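Local structure of uncharacterized protein (Vibrio parahaemolyticus, 1ZBP) at residues E18-A23 and A31-S36; L41-D46 and E186-P191; L176-A181 and L250-L255. The protein is of unknown function but belongs to the ImpE family, whose members are associated with bacterial type VI secretion gene clusters. All coordinates share one frame; numbering follows the deposited sequence.

Interaction 1: E18-A23 and A31-S36; sequences ELLIEA and ASLRSS
Helices 13-25 and 31-44 come together roughly antiparallel at Leu20 and Leu33, the axes of segments 18-23 and 31-36 passing 9.5 Å apart with their N-to-C directions 145° from each other. Leu33 and Leu20 share most of the contact. Leu33 has CG anti to its carbonyl carbon (chi1 -77°) and puts both methyls against Ala23: CD1 lies 3.6 Å from Ala23 O, while CD2 sits 4.0 Å from Ala23 CB. That same CD2 is also 4.1 Å from Leu20 CD2, the two leucine side chains crossing obliquely. Leu20 sends its other branch further along the partner helix, where CD1 lies against the Ser36 carbonyl, 3.8 Å from Ser36 O. The hydroxyl of Ser36 is bonded within its own helix, OG giving a 2.9 Å hydrogen bond to Ser32 O. The backbone N of Ser36 bonds to the same oxygen from the opposite face of the carbonyl. Trp4 of helix 4-7 touches both Leu20 and Ser36, and Phe37 and Leu40 extend the apolar surface along helix 31-44. Two helices joined by a short connection and packed through Leu20, Ala23 and Leu33 form an antiparallel helical hairpin, as in helical-repeat domains.

Interaction 2: L41-D46 and E186-P191; sequences LCIDGD and ESVWRP
Arg190 NE donates a 2.9 Å hydrogen bond to Glu186 O, beside the place where Val188 and Trp189 meet Cys42 and Ile43. The bond is bent, with 132° at the hydrogen, although the acceptor lies in the guanidinium plane. A straighter bond (154°) joins Arg190 NH1 to Ser187 O at 3.2 Å, and NH2 takes a third carbonyl. The guanidinium thus links two carbonyls of its own segment to that of Lys179, which would brace the turn. Across the contact the side chains meet by van der Waals packing and a sulfur-aromatic approach. The far corner of the Trp189 indole reaches the end of helix 31-44, its CH2 only 3.4 Å from Cys42 CB. Cys42 SG lies 4.6 Å from the centroid of the Trp189 six-membered ring, obliquely placed at 56° off the normal. Alongside, Ile43 CG1 meets Val188 CG2 at 3.9 Å, the two side chains crossing at about a right angle. Leu74 and Ala78 of helix 65-84 and Phe47 of helix 47-60 also pack on the indole, and Phe159 meets it edge-to-face. The helical part and the sheet thus adhere here through shape and dispersion, while the polar bonds run beside the interface, within 186-191 and to its neighbours, and not between the two segments.

Interaction 3: L176-A181 and L250-L255; sequences LEIKSA and LPISDL
The flat group met by Ile178 is the Leu255 carbonyl, and the isoleucine side chain leans over one side of its plane; no aromatic ring belongs to either segment. CD1 of Ile178 is 3.3 Å from Leu255 O, and CB of Ile178, on the same side of that plane, is 3.5 Å from this oxygen. With CG1 anti to the carbonyl carbon (chi1 -52°) and the chain extended beyond it, CD1 ends against the side chains of Leu255 and Ile252. Leu255 CD2 lies 3.8 Å from Ile178 CD1, and the two side chains cross at about a right angle; the same CD1 also touches CG and CB of Leu255. Ile252 CD1 touches Ile178 CD1 methyl to methyl at 4.0 Å. The 3-10 segment 252-253 after strand 248-251 brings both residues to Ile178 CD1: Asp254 N bonds to Pro251 O at 2.8 Å, and Leu255 N bonds to Ile252 O at 2.9 Å. Trp243 packs on both Ile252 and Leu255, and Met208 touches both isoleucines. Backbone bonding to Gln256 anchors Ile178 beside the chain leading into strand 257-260. Strands 173-178 and 248-251 are far apart in the order of the eight-stranded antiparallel sheet, with four strands between them. What meets Ile178 is the connection 252-255, which leads from edge strand 248-251 to interior strand 257-260 and covers the end of strand 173-178 in this antiparallel sheet.

In the fold
Interactions 1 and 2 share helix 31-44: its beginning pairs with helix 13-25, its end with the sheet. Their centres are 16 Å apart, and they do not touch. Interaction 1, at the periphery with its centre about 25 Å from the chain centre, is only partly buried and joins helix to helix; the touching residues of interactions 2 and 3 are buried. Interaction 2 joins the helical part to the sheet and is the one that adds sulfur and an aromatic ring, whereas interaction 3 is aliphatic and lies within the sheet region. These last two meet directly, since strands 173-178 and 189-196 are neighbours: Pro191 O lies 3.2 Å from Lys179 N, probably a hydrogen bond.

Interaction 1: E18-A23 and A31-S36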
ATOM      1  N   GLU A  18     -10.426 -18.813 -10.334  1.00 66.74           N
ATOM      2  CA  GLU A  18     -11.347 -19.881 -10.732  1.00 66.24           C
ATOM      3  C   GLU A  18     -10.653 -21.233 -10.663  1.00 65.34           C
ATOM      4  O   GLU A  18     -11.221 -22.209 -10.180  1.00 64.53           O
ATOM      5  CB  GLU A  18     -11.853 -19.654 -12.161  1.00 66.42           C
ATOM      6  CG  GLU A  18     -12.308 -18.238 -12.460  1.00 67.01           C
ATOM      7  CD  GLU A  18     -13.238 -17.684 -11.403  1.00 67.93           C
ATOM      8  OE1 GLU A  18     -12.779 -17.486 -10.255  1.00 67.34           O
ATOM      9  OE2 GLU A  18     -14.426 -17.444 -11.721  1.00 69.33           O
ATOM     10  N   LEU A  19      -9.423 -21.285 -11.161  1.00 65.45           N
ATOM     11  CA  LEU A  19      -8.656 -22.524 -11.140  1.00 66.32           C
ATOM     12  C   LEU A  19      -8.352 -22.986  -9.706  1.00 65.66           C
ATOM     13  O   LEU A  19      -8.030 -24.153  -9.482  1.00 65.73           O
ATOM     14  CB  LEU A  19      -7.351 -22.368 -11.938  1.00 65.69           C
ATOM     15  CG  LEU A  19      -7.484 -22.382 -13.464  1.00 66.53           C
ATOM     16  CD1 LEU A  19      -6.142 -22.072 -14.116  1.00 67.36           C
ATOM     17  CD2 LEU A  19      -7.993 -23.740 -13.915  1.00 65.24           C
ATOM     18  N   LEU A  20      -8.462 -22.074  -8.743  1.00 64.30           N
ATOM     19  CA  LEU A  20      -8.210 -22.411  -7.349  1.00 63.53           C
ATOM     20  C   LEU A  20      -9.497 -22.825  -6.641  1.00 64.32           C
ATOM     21  O   LEU A  20      -9.532 -23.841  -5.945  1.00 63.96           O
ATOM     22  CB  LEU A  20      -7.569 -21.228  -6.623  1.00 61.25           C
ATOM     23  CG  LEU A  20      -6.111 -20.990  -7.003  1.00 60.69           C
ATOM     24  CD1 LEU A  20      -5.585 -19.715  -6.363  1.00 59.36           C
ATOM     25  CD2 LEU A  20      -5.287 -22.187  -6.572  1.00 60.17           C
ATOM     26  N   ILE A  21     -10.556 -22.043  -6.821  1.00 65.46           N
ATOM     27  CA  ILE A  21     -11.829 -22.349  -6.191  1.00 67.04           C
ATOM     28  C   ILE A  21     -12.292 -23.743  -6.578  1.00 68.62           C
ATOM     29  O   ILE A  21     -12.822 -24.477  -5.746  1.00 69.37           O
ATOM     30  CB  ILE A  21     -12.910 -21.343  -6.600  1.00 67.51           C
ATOM     31  CG1 ILE A  21     -12.569 -19.963  -6.038  1.00 67.58           C
ATOM     32  CG2 ILE A  21     -14.265 -21.815  -6.098  1.00 67.41           C
ATOM     33  CD1 ILE A  21     -13.550 -18.875  -6.438  1.00 68.70           C
ATOM     34  N   GLU A  22     -12.093 -24.102  -7.844  1.00 70.19           N
ATOM     35  CA  GLU A  22     -12.480 -25.418  -8.342  1.00 71.32           C
ATOM     36  C   GLU A  22     -11.478 -26.472  -7.863  1.00 71.42           C
ATOM     37  O   GLU A  22     -11.828 -27.641  -7.690  1.00 71.55           O
ATOM     38  CB  GLU A  22     -12.527 -25.427  -9.877  1.00 72.78           C
ATOM     39  CG  GLU A  22     -13.918 -25.232 -10.511  1.00 75.40           C
ATOM     40  CD  GLU A  22     -14.374 -23.782 -10.563  1.00 75.94           C
ATOM     41  OE1 GLU A  22     -15.323 -23.481 -11.321  1.00 76.65           O
ATOM     42  OE2 GLU A  22     -13.794 -22.942  -9.845  1.00 77.33           O
ATOM     43  N   ALA A  23     -10.233 -26.054  -7.649  1.00 71.11           N
ATOM     44  CA  ALA A  23      -9.185 -26.965  -7.197  1.00 71.35           C
ATOM     45  C   ALA A  23      -9.407 -27.450  -5.767  1.00 72.34           C
ATOM     46  O   ALA A  23      -9.073 -28.589  -5.430  1.00 72.90           O
ATOM     47  CB  ALA A  23      -7.829 -26.294  -7.315  1.00 70.52           C
ATOM     48  N   ALA A  31      -4.273 -27.513   2.513  1.00 67.88           N
ATOM     49  CA  ALA A  31      -3.884 -26.206   3.031  1.00 67.28           C
ATOM     50  C   ALA A  31      -3.276 -25.303   1.954  1.00 66.98           C
ATOM     51  O   ALA A  31      -3.728 -24.168   1.764  1.00 66.79           O
ATOM     52  CB  ALA A  31      -2.901 -26.379   4.186  1.00 67.14           C
ATOM     53  N   SER A  32      -2.259 -25.815   1.254  1.00 65.60           N
ATOM     54  CA  SER A  32      -1.570 -25.075   0.191  1.00 63.31           C
ATOM     55  C   SER A  32      -2.516 -24.425  -0.814  1.00 61.48           C
ATOM     56  O   SER A  32      -2.294 -23.293  -1.230  1.00 61.49           O
ATOM     57  CB  SER A  32      -0.604 -25.997  -0.567  1.00 64.19           C
ATOM     58  OG  SER A  32       0.432 -26.479   0.272  1.00 64.84           O
ATOM     59  N   LEU A  33      -3.561 -25.144  -1.215  1.00 59.90           N
ATOM     60  CA  LEU A  33      -4.514 -24.597  -2.171  1.00 57.51           C
ATOM     61  C   LEU A  33      -5.309 -23.459  -1.546  1.00 56.12           C
ATOM     62  O   LEU A  33      -5.404 -22.380  -2.128  1.00 56.56           O
ATOM     63  CB  LEU A  33      -5.465 -25.688  -2.681  1.00 56.79           C
ATOM     64  CG  LEU A  33      -4.902 -26.656  -3.733  1.00 56.88           C
ATOM     65  CD1 LEU A  33      -5.906 -27.773  -4.023  1.00 53.69           C
ATOM     66  CD2 LEU A  33      -4.590 -25.885  -5.012  1.00 55.01           C
ATOM     67  N   ARG A  34      -5.876 -23.692  -0.364  1.00 54.30           N
ATOM     68  CA  ARG A  34      -6.656 -22.655   0.310  1.00 51.74           C
ATOM     69  C   ARG A  34      -5.779 -21.428   0.572  1.00 49.55           C
ATOM     70  O   ARG A  34      -6.208 -20.292   0.357  1.00 48.10           O
ATOM     71  CB  ARG A  34      -7.244 -23.197   1.621  1.00 52.93           C
ATOM     72  CG  ARG A  34      -8.433 -24.132   1.430  1.00 53.12           C
ATOM     73  CD  ARG A  34      -8.899 -24.721   2.758  1.00 53.41           C
ATOM     74  NE  ARG A  34     -10.066 -25.595   2.622  1.00 54.30           N
ATOM     75  CZ  ARG A  34     -11.325 -25.173   2.519  1.00 55.35           C
ATOM     76  NH1 ARG A  34     -12.318 -26.049   2.396  1.00 54.31           N
ATOM     77  NH2 ARG A  34     -11.598 -23.878   2.553  1.00 55.99           N
ATOM     78  N   SER A  35      -4.549 -21.676   1.015  1.00 46.65           N
ATOM     79  CA  SER A  35      -3.579 -20.619   1.298  1.00 47.20           C
ATOM     80  C   SER A  35      -3.286 -19.784   0.053  1.00 48.41           C
ATOM     81  O   SER A  35      -3.316 -18.551   0.099  1.00 50.45           O
ATOM     82  CB  SER A  35      -2.273 -21.225   1.819  1.00 47.20           C
ATOM     83  OG  SER A  35      -1.295 -20.226   2.077  1.00 45.63           O
ATOM     84  N   SER A  36      -3.000 -20.451  -1.061  1.00 48.03           N
ATOM     85  CA  SER A  36      -2.719 -19.746  -2.311  1.00 46.37           C
ATOM     86  C   SER A  36      -3.949 -18.973  -2.782  1.00 44.74           C
ATOM     87  O   SER A  36      -3.833 -17.938  -3.437  1.00 44.45           O
ATOM     88  CB  SER A  36      -2.281 -20.737  -3.401  1.00 45.77           C
ATOM     89  OG  SER A  36      -1.072 -21.398  -3.039  1.00 44.87           O
TER

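Interaction 2: L41-D46 and E186-P191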
ATOM      1  N   LEU A  41      -6.583 -13.473  -3.253  1.00 43.86           N
ATOM      2  CA  LEU A  41      -7.830 -12.801  -2.880  1.00 43.85           C
ATOM      3  C   LEU A  41      -7.521 -11.395  -2.358  1.00 43.07           C
ATOM      4  O   LEU A  41      -8.288 -10.449  -2.571  1.00 39.65           O
ATOM      5  CB  LEU A  41      -8.567 -13.603  -1.805  1.00 45.85           C
ATOM      6  CG  LEU A  41      -9.454 -14.730  -2.348  1.00 47.77           C
ATOM      7  CD1 LEU A  41      -9.978 -15.573  -1.196  1.00 49.52           C
ATOM      8  CD2 LEU A  41     -10.617 -14.138  -3.149  1.00 46.57           C
ATOM      9  N   CYS A  42      -6.391 -11.267  -1.669  1.00 42.97           N
ATOM     10  CA  CYS A  42      -5.982  -9.969  -1.143  1.00 43.71           C
ATOM     11  C   CYS A  42      -5.547  -9.057  -2.293  1.00 42.90           C
ATOM     12  O   CYS A  42      -5.809  -7.850  -2.274  1.00 42.04           O
ATOM     13  CB  CYS A  42      -4.851 -10.141  -0.133  1.00 42.62           C
ATOM     14  SG  CYS A  42      -5.394 -10.999   1.351  1.00 43.70           S
ATOM     15  N   ILE A  43      -4.898  -9.641  -3.297  1.00 41.84           N
ATOM     16  CA  ILE A  43      -4.457  -8.884  -4.455  1.00 40.72           C
ATOM     17  C   ILE A  43      -5.677  -8.345  -5.210  1.00 41.24           C
ATOM     18  O   ILE A  43      -5.659  -7.226  -5.722  1.00 40.83           O
ATOM     19  CB  ILE A  43      -3.615  -9.761  -5.414  1.00 39.76           C
ATOM     20  CG1 ILE A  43      -2.356 -10.254  -4.710  1.00 35.21           C
ATOM     21  CG2 ILE A  43      -3.221  -8.953  -6.646  1.00 39.98           C
ATOM     22  CD1 ILE A  43      -1.522 -11.188  -5.547  1.00 35.22           C
ATOM     23  N   ASP A  44      -6.739  -9.143  -5.267  1.00 41.98           N
ATOM     24  CA  ASP A  44      -7.954  -8.742  -5.963  1.00 42.85           C
ATOM     25  C   ASP A  44      -8.696  -7.677  -5.175  1.00 43.39           C
ATOM     26  O   ASP A  44      -9.515  -6.932  -5.723  1.00 43.58           O
ATOM     27  CB  ASP A  44      -8.863  -9.954  -6.169  1.00 44.70           C
ATOM     28  CG  ASP A  44     -10.158  -9.601  -6.878  1.00 47.19           C
ATOM     29  OD1 ASP A  44     -11.036  -8.965  -6.254  1.00 50.45           O
ATOM     30  OD2 ASP A  44     -10.299  -9.961  -8.066  1.00 48.28           O
ATOM     31  N   GLY A  45      -8.416  -7.618  -3.877  1.00 43.02           N
ATOM     32  CA  GLY A  45      -9.071  -6.641  -3.029  1.00 44.41           C
ATOM     33  C   GLY A  45     -10.318  -7.154  -2.328  1.00 44.78           C
ATOM     34  O   GLY A  45     -10.918  -6.439  -1.530  1.00 43.76           O
ATOM     35  N   ASP A  46     -10.732  -8.381  -2.630  1.00 46.05           N
ATOM     36  CA  ASP A  46     -11.920  -8.936  -1.982  1.00 47.80           C
ATOM     37  C   ASP A  46     -11.508  -9.321  -0.560  1.00 47.61           C
ATOM     38  O   ASP A  46     -11.182 -10.479  -0.280  1.00 47.14           O
ATOM     39  CB  ASP A  46     -12.434 -10.171  -2.733  1.00 48.78           C
ATOM     40  CG  ASP A  46     -13.867 -10.536  -2.351  1.00 51.72           C
ATOM     41  OD1 ASP A  46     -14.295 -10.196  -1.226  1.00 52.99           O
ATOM     42  OD2 ASP A  46     -14.566 -11.179  -3.164  1.00 53.45           O
ATOM     43  N   GLU A 186       3.100 -10.987  -1.085  1.00 28.89           N
ATOM     44  CA  GLU A 186       4.143 -10.039  -0.730  1.00 30.52           C
ATOM     45  C   GLU A 186       4.619  -9.190  -1.912  1.00 30.31           C
ATOM     46  O   GLU A 186       5.311  -8.191  -1.722  1.00 30.18           O
ATOM     47  CB  GLU A 186       5.333 -10.761  -0.085  1.00 31.73           C
ATOM     48  CG  GLU A 186       5.036 -11.389   1.268  1.00 31.97           C
ATOM     49  CD  GLU A 186       6.303 -11.790   1.997  1.00 34.64           C
ATOM     50  OE1 GLU A 186       7.371 -11.758   1.361  1.00 35.60           O
ATOM     51  OE2 GLU A 186       6.245 -12.134   3.200  1.00 39.38           O
ATOM     52  N   SER A 187       4.251  -9.575  -3.131  1.00 29.04           N
ATOM     53  CA  SER A 187       4.654  -8.796  -4.300  1.00 28.58           C
ATOM     54  C   SER A 187       3.992  -7.412  -4.268  1.00 27.67           C
ATOM     55  O   SER A 187       4.607  -6.430  -4.694  1.00 28.73           O
ATOM     56  CB  SER A 187       4.309  -9.538  -5.603  1.00 26.38           C
ATOM     57  OG  SER A 187       2.927  -9.831  -5.685  1.00 31.51           O
ATOM     58  N   VAL A 188       2.757  -7.333  -3.755  1.00 26.35           N
ATOM     59  CA  VAL A 188       2.045  -6.047  -3.640  1.00 25.74           C
ATOM     60  C   VAL A 188       1.947  -5.522  -2.189  1.00 26.21           C
ATOM     61  O   VAL A 188       1.670  -4.342  -1.983  1.00 27.96           O
ATOM     62  CB  VAL A 188       0.608  -6.085  -4.284  1.00 24.50           C
ATOM     63  CG1 VAL A 188       0.721  -6.240  -5.801  1.00 27.66           C
ATOM     64  CG2 VAL A 188      -0.213  -7.209  -3.709  1.00 24.80           C
ATOM     65  N   TRP A 189       2.149  -6.394  -1.197  1.00 25.35           N
ATOM     66  CA  TRP A 189       2.154  -6.006   0.232  1.00 25.03           C
ATOM     67  C   TRP A 189       3.537  -6.438   0.702  1.00 26.03           C
ATOM     68  O   TRP A 189       3.712  -7.540   1.242  1.00 26.83           O
ATOM     69  CB  TRP A 189       1.076  -6.746   1.043  1.00 24.36           C
ATOM     70  CG  TRP A 189      -0.336  -6.296   0.730  1.00 24.32           C
ATOM     71  CD1 TRP A 189      -0.694  -5.261  -0.071  1.00 26.56           C
ATOM     72  CD2 TRP A 189      -1.560  -6.860   1.223  1.00 24.83           C
ATOM     73  NE1 TRP A 189      -2.066  -5.141  -0.119  1.00 26.32           N
ATOM     74  CE2 TRP A 189      -2.621  -6.114   0.664  1.00 25.66           C
ATOM     75  CE3 TRP A 189      -1.861  -7.926   2.082  1.00 25.49           C
ATOM     76  CZ2 TRP A 189      -3.965  -6.396   0.927  1.00 26.32           C
ATOM     77  CZ3 TRP A 189      -3.199  -8.207   2.348  1.00 27.71           C
ATOM     78  CH2 TRP A 189      -4.233  -7.444   1.769  1.00 28.19           C
ATOM     79  N   ARG A 190       4.516  -5.559   0.491  1.00 24.43           N
ATOM     80  CA  ARG A 190       5.914  -5.851   0.793  1.00 24.12           C
ATOM     81  C   ARG A 190       6.387  -5.595   2.213  1.00 25.70           C
ATOM     82  O   ARG A 190       6.091  -4.559   2.812  1.00 26.44           O
ATOM     83  CB  ARG A 190       6.808  -5.078  -0.185  1.00 23.10           C
ATOM     84  CG  ARG A 190       8.201  -5.685  -0.428  1.00 26.62           C
ATOM     85  CD  ARG A 190       8.148  -6.976  -1.253  1.00 24.43           C
ATOM     86  NE  ARG A 190       7.638  -6.741  -2.601  1.00 26.79           N
ATOM     87  CZ  ARG A 190       8.297  -6.070  -3.541  1.00 25.59           C
ATOM     88  NH1 ARG A 190       7.756  -5.904  -4.745  1.00 21.65           N
ATOM     89  NH2 ARG A 190       9.507  -5.588  -3.280  1.00 25.58           N
ATOM     90  N   PRO A 191       7.138  -6.555   2.777  1.00 24.75           N
ATOM     91  CA  PRO A 191       7.651  -6.405   4.135  1.00 23.66           C
ATOM     92  C   PRO A 191       8.689  -5.296   4.112  1.00 23.75           C
ATOM     93  O   PRO A 191       9.492  -5.206   3.178  1.00 24.94           O
ATOM     94  CB  PRO A 191       8.270  -7.772   4.425  1.00 26.57           C
ATOM     95  CG  PRO A 191       7.426  -8.711   3.576  1.00 26.92           C
ATOM     96  CD  PRO A 191       7.345  -7.929   2.289  1.00 27.01           C
TER

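Interaction 3: L176-A181 and L250-L255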
ATOM      1  N   LEU A 176      14.716   3.414   5.664  1.00 28.33           N
ATOM      2  CA  LEU A 176      13.615   2.609   5.127  1.00 29.66           C
ATOM      3  C   LEU A 176      14.228   1.528   4.260  1.00 30.05           C
ATOM      4  O   LEU A 176      15.148   1.785   3.490  1.00 30.18           O
ATOM      5  CB  LEU A 176      12.649   3.483   4.303  1.00 30.41           C
ATOM      6  CG  LEU A 176      11.277   2.942   3.866  1.00 30.94           C
ATOM      7  CD1 LEU A 176      11.438   2.123   2.632  1.00 32.06           C
ATOM      8  CD2 LEU A 176      10.625   2.130   4.985  1.00 32.02           C
ATOM      9  N   GLU A 177      13.737   0.309   4.403  1.00 31.66           N
ATOM     10  CA  GLU A 177      14.258  -0.789   3.614  1.00 33.70           C
ATOM     11  C   GLU A 177      13.106  -1.610   3.067  1.00 32.52           C
ATOM     12  O   GLU A 177      12.246  -2.081   3.819  1.00 31.24           O
ATOM     13  CB  GLU A 177      15.176  -1.673   4.467  1.00 38.59           C
ATOM     14  CG  GLU A 177      15.782  -2.868   3.720  1.00 46.95           C
ATOM     15  CD  GLU A 177      16.364  -3.940   4.649  1.00 52.87           C
ATOM     16  OE1 GLU A 177      16.811  -4.995   4.126  1.00 53.46           O
ATOM     17  OE2 GLU A 177      16.371  -3.736   5.893  1.00 54.69           O
ATOM     18  N   ILE A 178      13.081  -1.764   1.750  1.00 31.16           N
ATOM     19  CA  ILE A 178      12.035  -2.543   1.111  1.00 31.69           C
ATOM     20  C   ILE A 178      12.635  -3.887   0.730  1.00 31.41           C
ATOM     21  O   ILE A 178      13.573  -3.960  -0.057  1.00 30.96           O
ATOM     22  CB  ILE A 178      11.515  -1.833  -0.133  1.00 31.97           C
ATOM     23  CG1 ILE A 178      11.130  -0.396   0.234  1.00 29.60           C
ATOM     24  CG2 ILE A 178      10.297  -2.571  -0.685  1.00 30.24           C
ATOM     25  CD1 ILE A 178      10.586   0.394  -0.918  1.00 34.95           C
ATOM     26  N   LYS A 179      12.094  -4.945   1.319  1.00 31.95           N
ATOM     27  CA  LYS A 179      12.581  -6.288   1.079  1.00 33.52           C
ATOM     28  C   LYS A 179      12.057  -6.858  -0.223  1.00 33.68           C
ATOM     29  O   LYS A 179      11.162  -6.295  -0.857  1.00 33.76           O
ATOM     30  CB  LYS A 179      12.218  -7.199   2.270  1.00 31.98           C
ATOM     31  CG  LYS A 179      13.175  -7.055   3.462  1.00 35.82           C
ATOM     32  CD  LYS A 179      12.505  -7.326   4.813  1.00 41.93           C
ATOM     33  CE  LYS A 179      11.793  -8.687   4.863  1.00 44.92           C
ATOM     34  NZ  LYS A 179      11.205  -9.025   6.215  1.00 43.96           N
ATOM     35  N   SER A 180      12.651  -7.962  -0.649  1.00 35.71           N
ATOM     36  CA  SER A 180      12.212  -8.607  -1.876  1.00 35.37           C
ATOM     37  C   SER A 180      11.079  -9.527  -1.472  1.00 35.09           C
ATOM     38  O   SER A 180      11.056 -10.043  -0.349  1.00 35.70           O
ATOM     39  CB  SER A 180      13.363  -9.385  -2.500  1.00 35.86           C
ATOM     40  OG  SER A 180      14.340  -8.464  -3.005  1.00 37.65           O
ATOM     41  N   ALA A 181      10.117  -9.691  -2.374  1.00 33.07           N
ATOM     42  CA  ALA A 181       8.953 -10.531  -2.124  1.00 32.52           C
ATOM     43  C   ALA A 181       9.360 -11.989  -2.103  1.00 32.70           C
ATOM     44  O   ALA A 181      10.109 -12.450  -2.961  1.00 32.42           O
ATOM     45  CB  ALA A 181       7.896 -10.302  -3.194  1.00 31.89           C
ATOM     46  N   LEU A 250      10.706   7.169 -10.339  1.00 37.56           N
ATOM     47  CA  LEU A 250      11.234   5.857  -9.970  1.00 37.47           C
ATOM     48  C   LEU A 250      10.131   4.941  -9.479  1.00 35.53           C
ATOM     49  O   LEU A 250       9.371   5.303  -8.588  1.00 35.15           O
ATOM     50  CB  LEU A 250      12.288   5.988  -8.859  1.00 37.04           C
ATOM     51  CG  LEU A 250      12.860   4.680  -8.284  1.00 40.26           C
ATOM     52  CD1 LEU A 250      13.893   4.120  -9.266  1.00 38.44           C
ATOM     53  CD2 LEU A 250      13.508   4.916  -6.915  1.00 38.24           C
ATOM     54  N   PRO A 251      10.002   3.752 -10.081  1.00 33.52           N
ATOM     55  CA  PRO A 251       8.952   2.834  -9.624  1.00 32.27           C
ATOM     56  C   PRO A 251       9.341   2.309  -8.242  1.00 32.29           C
ATOM     57  O   PRO A 251      10.516   2.053  -7.974  1.00 31.99           O
ATOM     58  CB  PRO A 251       8.934   1.748 -10.701  1.00 31.15           C
ATOM     59  CG  PRO A 251      10.292   1.822 -11.318  1.00 32.90           C
ATOM     60  CD  PRO A 251      10.601   3.296 -11.344  1.00 32.21           C
ATOM     61  N   ILE A 252       8.365   2.163  -7.357  1.00 32.86           N
ATOM     62  CA  ILE A 252       8.657   1.721  -6.003  1.00 32.48           C
ATOM     63  C   ILE A 252       9.413   0.392  -5.996  1.00 34.45           C
ATOM     64  O   ILE A 252      10.258   0.169  -5.130  1.00 31.10           O
ATOM     65  CB  ILE A 252       7.359   1.639  -5.155  1.00 32.79           C
ATOM     66  CG1 ILE A 252       7.720   1.623  -3.675  1.00 31.93           C
ATOM     67  CG2 ILE A 252       6.523   0.415  -5.528  1.00 32.73           C
ATOM     68  CD1 ILE A 252       8.407   2.872  -3.230  1.00 35.15           C
ATOM     69  N   SER A 253       9.146  -0.464  -6.983  1.00 35.31           N
ATOM     70  CA  SER A 253       9.820  -1.753  -7.050  1.00 37.17           C
ATOM     71  C   SER A 253      11.333  -1.628  -7.256  1.00 37.24           C
ATOM     72  O   SER A 253      12.070  -2.586  -7.031  1.00 36.98           O
ATOM     73  CB  SER A 253       9.213  -2.620  -8.162  1.00 38.54           C
ATOM     74  OG  SER A 253       9.533  -2.121  -9.450  1.00 44.85           O
ATOM     75  N   ASP A 254      11.807  -0.464  -7.682  1.00 38.58           N
ATOM     76  CA  ASP A 254      13.244  -0.299  -7.880  1.00 39.56           C
ATOM     77  C   ASP A 254      13.873   0.423  -6.717  1.00 39.20           C
ATOM     78  O   ASP A 254      15.021   0.849  -6.795  1.00 42.09           O
ATOM     79  CB  ASP A 254      13.563   0.479  -9.149  1.00 40.49           C
ATOM     80  CG  ASP A 254      13.140  -0.247 -10.395  1.00 44.02           C
ATOM     81  OD1 ASP A 254      13.015  -1.493 -10.352  1.00 45.66           O
ATOM     82  OD2 ASP A 254      12.937   0.431 -11.424  1.00 46.93           O
ATOM     83  N   LEU A 255      13.114   0.583  -5.644  1.00 38.26           N
ATOM     84  CA  LEU A 255      13.628   1.244  -4.454  1.00 36.62           C
ATOM     85  C   LEU A 255      13.926   0.180  -3.395  1.00 34.88           C
ATOM     86  O   LEU A 255      13.029  -0.563  -2.996  1.00 32.94           O
ATOM     87  CB  LEU A 255      12.595   2.238  -3.916  1.00 36.31           C
ATOM     88  CG  LEU A 255      12.999   2.989  -2.647  1.00 38.34           C
ATOM     89  CD1 LEU A 255      14.170   3.922  -2.953  1.00 39.40           C
ATOM     90  CD2 LEU A 255      11.817   3.778  -2.105  1.00 39.90           C
TER